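Local coordinates for putative beta-lactamase-inhibitor-like PepSY-like domain-containing protein (Bacteroides vulgatus ATCC 8482, PDB 3ELG) that is of unknown function but folds like a beta-lactamase-inhibitor protein and is probably a periplasmic PepSY-like domain protein, at residues L13-I21 and L55-I66. Residues are numbered along the deposited sequence; the frame is centred on the assembly and turned at random. Where two conformers were deposited one is given.
Sequences LPVAAREMI and LEFNSKGEWLEI
In this BLIP-like fold, the helix carrying A17, M20 and I21 packs against F57 and its neighbours on one face of the antiparallel sheet, and its first turn rests on the beta hairpin that joins strands 54-57 and 63-67. The methyl of A17 sits over the centre of the F57 ring, 3.6 Å from CB to the ring centroid and only 9° off the normal, a CH-pi contact. I21 approaches the same ring obliquely and sets CG1 3.8 Å from L55 CD1. M20, present as selenomethionine, extends toward the sheet: its CG lies anti to the backbone N (chi1 -177°), and bends farther along the chain bring the selenium to the edge of F57 in a Met-aromatic contact. CE then lodges among F57, W63 CB and I66 CD1, 3.9 Å from the last, where F77 also touches both M20 and I66. Against the hairpin turn, P14, at the N-cap position, lays CB 3.7 Å from the bare CA of G61. N58 to G61 form a type I turn closed by the G61 N to N58 O bond, and G61 follows with a positive phi. N58 braces this turn from within: OD1 accepts from K60 N, an Asx turn, and from E62 N on the opposite face of its amide plane, while ND2 donates 2.9 Å to E62 OE1. No direct hydrogen bond crosses the interface; a water accepts from A16 N and donates weakly to K60 O. Helix and hairpin are therefore held together mainly by apolar packing, while the N58 side chain spends its hydrogen bonds inside the hairpin.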
loop_
_atom_site.group_PDB
_atom_site.type_symbol
_atom_site.label_atom_id
_atom_site.label_comp_id
_atom_site.label_asym_id
_atom_site.label_seq_id
_atom_site.Cartn_x
_atom_site.Cartn_y
_atom_site.Cartn_z
ATOM N N LEU A 13 12.524 6.368 -9.008
ATOM C CA LEU A 13 11.796 6.238 -7.724
ATOM C C LEU A 13 12.699 6.738 -6.601
ATOM O O LEU A 13 13.920 6.524 -6.643
ATOM C CB LEU A 13 11.476 4.792 -7.369
ATOM C CG LEU A 13 10.320 4.059 -7.999
ATOM C CD1 LEU A 13 10.441 2.520 -7.725
ATOM C CD2 LEU A 13 8.996 4.659 -7.443
ATOM N N PRO A 14 12.116 7.315 -5.541
ATOM C CA PRO A 14 12.931 7.617 -4.346
ATOM C C PRO A 14 13.609 6.388 -3.848
ATOM O O PRO A 14 13.088 5.283 -3.980
ATOM C CB PRO A 14 11.908 8.121 -3.314
ATOM C CG PRO A 14 10.704 8.607 -4.227
ATOM C CD PRO A 14 10.694 7.676 -5.364
ATOM N N VAL A 15 14.792 6.594 -3.309
ATOM C CA VAL A 15 15.585 5.475 -2.820
ATOM C C VAL A 15 14.783 4.630 -1.862
ATOM O O VAL A 15 14.870 3.386 -1.861
ATOM C CB VAL A 15 16.875 5.954 -2.183
ATOM C CG1 VAL A 15 17.504 4.804 -1.380
ATOM C CG2 VAL A 15 17.838 6.495 -3.308
ATOM N N ALA A 16 14.009 5.284 -1.012
ATOM C CA ALA A 16 13.284 4.539 0.041
ATOM C C ALA A 16 12.263 3.560 -0.566
ATOM O O ALA A 16 12.005 2.486 -0.003
ATOM C CB ALA A 16 12.625 5.491 1.013
ATOM N N ALA A 17 11.698 3.952 -1.709
ATOM C CA ALA A 17 10.696 3.110 -2.409
ATOM C C ALA A 17 11.404 1.925 -3.046
ATOM O O ALA A 17 10.931 0.778 -2.959
ATOM C CB ALA A 17 9.912 3.929 -3.470
ATOM N N ARG A 18 12.576 2.193 -3.607
ATOM C CA ARG A 18 13.362 1.130 -4.257
ATOM C C ARG A 18 13.756 0.105 -3.213
ATOM O O ARG A 18 13.674 -1.098 -3.432
ATOM C CB ARG A 18 14.592 1.695 -4.965
ATOM C CG ARG A 18 14.402 1.998 -6.386
ATOM C CD ARG A 18 15.732 2.576 -6.932
ATOM N NE ARG A 18 15.713 4.018 -6.737
ATOM C CZ ARG A 18 16.769 4.811 -6.877
ATOM N NH1 ARG A 18 17.961 4.290 -7.136
ATOM N NH2 ARG A 18 16.624 6.111 -6.748
ATOM N N GLU A 19 14.158 0.595 -2.044
ATOM C CA GLU A 19 14.602 -0.300 -0.964
ATOM C C GLU A 19 13.425 -1.147 -0.462
ATOM O O GLU A 19 13.554 -2.369 -0.224
ATOM C CB GLU A 19 15.229 0.492 0.187
ATOM C CG GLU A 19 16.571 1.154 -0.149
ATOM C CD GLU A 19 17.755 0.190 -0.356
ATOM O OE1 GLU A 19 17.629 -1.042 -0.150
ATOM O OE2 GLU A 19 18.837 0.697 -0.725
HETATM N N MSE A 20 12.270 -0.495 -0.330
HETATM C CA MSE A 20 11.070 -1.148 0.158
HETATM C C MSE A 20 10.705 -2.306 -0.773
HETATM O O MSE A 20 10.402 -3.414 -0.323
HETATM C CB MSE A 20 9.899 -0.165 0.333
HETATM C CG MSE A 20 8.594 -0.750 0.907
HETATM SE SE MSE A 20 7.576 -1.876 -0.335
HETATM C CE MSE A 20 5.837 -1.085 0.016
ATOM N N ILE A 21 10.786 -2.060 -2.075
ATOM C CA ILE A 21 10.405 -3.047 -3.087
ATOM C C ILE A 21 11.403 -4.189 -3.077
ATOM O O ILE A 21 11.044 -5.373 -3.196
ATOM C CB ILE A 21 10.322 -2.441 -4.479
ATOM C CG1 ILE A 21 9.166 -1.456 -4.526
ATOM C CG2 ILE A 21 10.130 -3.536 -5.517
ATOM C CD1 ILE A 21 9.212 -0.447 -5.659
ATOM N N LEU A 55 1.711 -0.771 -5.825
ATOM C CA LEU A 55 2.174 0.002 -4.660
ATOM C C LEU A 55 2.076 1.465 -4.971
ATOM O O LEU A 55 2.268 1.881 -6.095
ATOM C CB LEU A 55 3.628 -0.378 -4.375
ATOM C CG LEU A 55 3.949 -1.858 -4.266
ATOM C CD1 LEU A 55 5.459 -2.095 -4.099
ATOM C CD2 LEU A 55 3.155 -2.530 -3.098
ATOM N N GLU A 56 1.799 2.254 -3.948
ATOM C CA GLU A 56 1.829 3.690 -4.113
ATOM C C GLU A 56 2.725 4.222 -3.022
ATOM O O GLU A 56 2.727 3.707 -1.908
ATOM C CB GLU A 56 0.431 4.278 -4.020
ATOM C CG GLU A 56 0.347 5.651 -4.546
ATOM C CD GLU A 56 -1.074 6.105 -4.617
ATOM O OE1 GLU A 56 -1.792 5.881 -3.614
ATOM O OE2 GLU A 56 -1.468 6.669 -5.662
ATOM N N PHE A 57 3.503 5.241 -3.380
ATOM C CA PHE A 57 4.434 5.881 -2.473
ATOM C C PHE A 57 4.290 7.399 -2.519
ATOM O O PHE A 57 3.930 7.981 -3.571
ATOM C CB PHE A 57 5.879 5.589 -2.835
ATOM C CG PHE A 57 6.213 4.124 -2.844
ATOM C CD1 PHE A 57 6.062 3.375 -3.997
ATOM C CD2 PHE A 57 6.730 3.502 -1.715
ATOM C CE1 PHE A 57 6.366 2.039 -3.990
ATOM C CE2 PHE A 57 7.012 2.151 -1.688
ATOM C CZ PHE A 57 6.863 1.412 -2.823
ATOM N N ASN A 58 4.610 8.022 -1.400
ATOM C CA ASN A 58 4.640 9.503 -1.367
ATOM C C ASN A 58 5.912 10.043 -1.930
ATOM O O ASN A 58 6.739 9.307 -2.453
ATOM C CB ASN A 58 4.318 10.079 0.032
ATOM C CG ASN A 58 5.411 9.842 1.050
ATOM O OD1 ASN A 58 6.540 9.464 0.715
ATOM N ND2 ASN A 58 5.094 10.129 2.337
ATOM N N SER A 59 6.055 11.358 -1.810
ATOM C CA SER A 59 7.145 12.063 -2.480
ATOM C C SER A 59 8.500 11.666 -1.956
ATOM O O SER A 59 9.523 11.822 -2.660
ATOM C CB SER A 59 6.957 13.584 -2.460
ATOM O OG SER A 59 7.146 14.083 -1.156
ATOM N N LYS A 60 8.488 11.137 -0.730
ATOM C CA LYS A 60 9.675 10.687 -0.007
ATOM C C LYS A 60 9.927 9.187 -0.108
ATOM O O LYS A 60 10.894 8.653 0.468
ATOM C CB LYS A 60 9.567 11.086 1.455
ATOM C CG LYS A 60 9.520 12.578 1.604
ATOM C CD LYS A 60 9.090 12.998 2.985
ATOM C CE LYS A 60 10.033 12.463 4.033
ATOM N NZ LYS A 60 9.894 13.238 5.309
ATOM N N GLY A 61 9.080 8.507 -0.861
ATOM C CA GLY A 61 9.229 7.064 -0.999
ATOM C C GLY A 61 8.647 6.246 0.153
ATOM O O GLY A 61 8.914 5.048 0.285
ATOM N N GLU A 62 7.842 6.887 0.998
ATOM C CA GLU A 62 7.094 6.146 2.041
ATOM C C GLU A 62 5.788 5.593 1.499
ATOM O O GLU A 62 5.054 6.247 0.788
ATOM C CB GLU A 62 6.802 7.025 3.241
ATOM C CG GLU A 62 8.081 7.572 3.859
ATOM C CD GLU A 62 7.860 8.757 4.742
ATOM O OE1 GLU A 62 6.991 9.611 4.469
ATOM O OE2 GLU A 62 8.628 8.860 5.715
ATOM N N TRP A 63 5.537 4.332 1.760
ATOM C CA TRP A 63 4.352 3.726 1.162
ATOM C C TRP A 63 3.050 4.313 1.686
ATOM O O TRP A 63 2.940 4.680 2.876
ATOM C CB TRP A 63 4.346 2.211 1.303
ATOM C CG TRP A 63 4.197 1.735 2.656
ATOM C CD1 TRP A 63 5.190 1.462 3.551
ATOM C CD2 TRP A 63 2.957 1.400 3.316
ATOM N NE1 TRP A 63 4.647 0.989 4.726
ATOM C CE2 TRP A 63 3.284 0.958 4.617
ATOM C CE3 TRP A 63 1.613 1.446 2.931
ATOM C CZ2 TRP A 63 2.308 0.541 5.512
ATOM C CZ3 TRP A 63 0.667 1.040 3.784
ATOM C CH2 TRP A 63 1.005 0.638 5.096
ATOM N N LEU A 64 2.100 4.400 0.739
ATOM C CA LEU A 64 0.740 4.848 0.991
ATOM C C LEU A 64 -0.293 3.736 0.803
ATOM O O LEU A 64 -1.311 3.689 1.484
ATOM C CB LEU A 64 0.367 6.023 0.073
ATOM C CG LEU A 64 1.258 7.253 0.140
ATOM C CD1 LEU A 64 0.825 8.295 -0.880
ATOM C CD2 LEU A 64 1.239 7.729 1.543
ATOM N N GLU A 65 -0.062 2.879 -0.182
ATOM C CA GLU A 65 -0.972 1.799 -0.456
ATOM C C GLU A 65 -0.175 0.624 -0.934
ATOM O O GLU A 65 0.782 0.757 -1.701
ATOM C CB GLU A 65 -2.009 2.194 -1.493
ATOM C CG GLU A 65 -2.986 1.092 -1.780
ATOM C CD GLU A 65 -3.924 1.458 -2.870
ATOM O OE1 GLU A 65 -4.840 2.270 -2.602
ATOM O OE2 GLU A 65 -3.740 0.946 -3.995
ATOM N N ILE A 66 -0.570 -0.529 -0.419
ATOM C CA ILE A 66 0.015 -1.810 -0.811
ATOM C C ILE A 66 -1.124 -2.722 -1.216
ATOM O O ILE A 66 -1.908 -3.164 -0.365
ATOM C CB ILE A 66 0.833 -2.446 0.320
ATOM C CG1 ILE A 66 1.981 -1.545 0.736
ATOM C CG2 ILE A 66 1.378 -3.834 -0.074
ATOM C CD1 ILE A 66 2.601 -1.915 2.060
HETATM O O HOH W 1 14.040 8.074 -0.390
#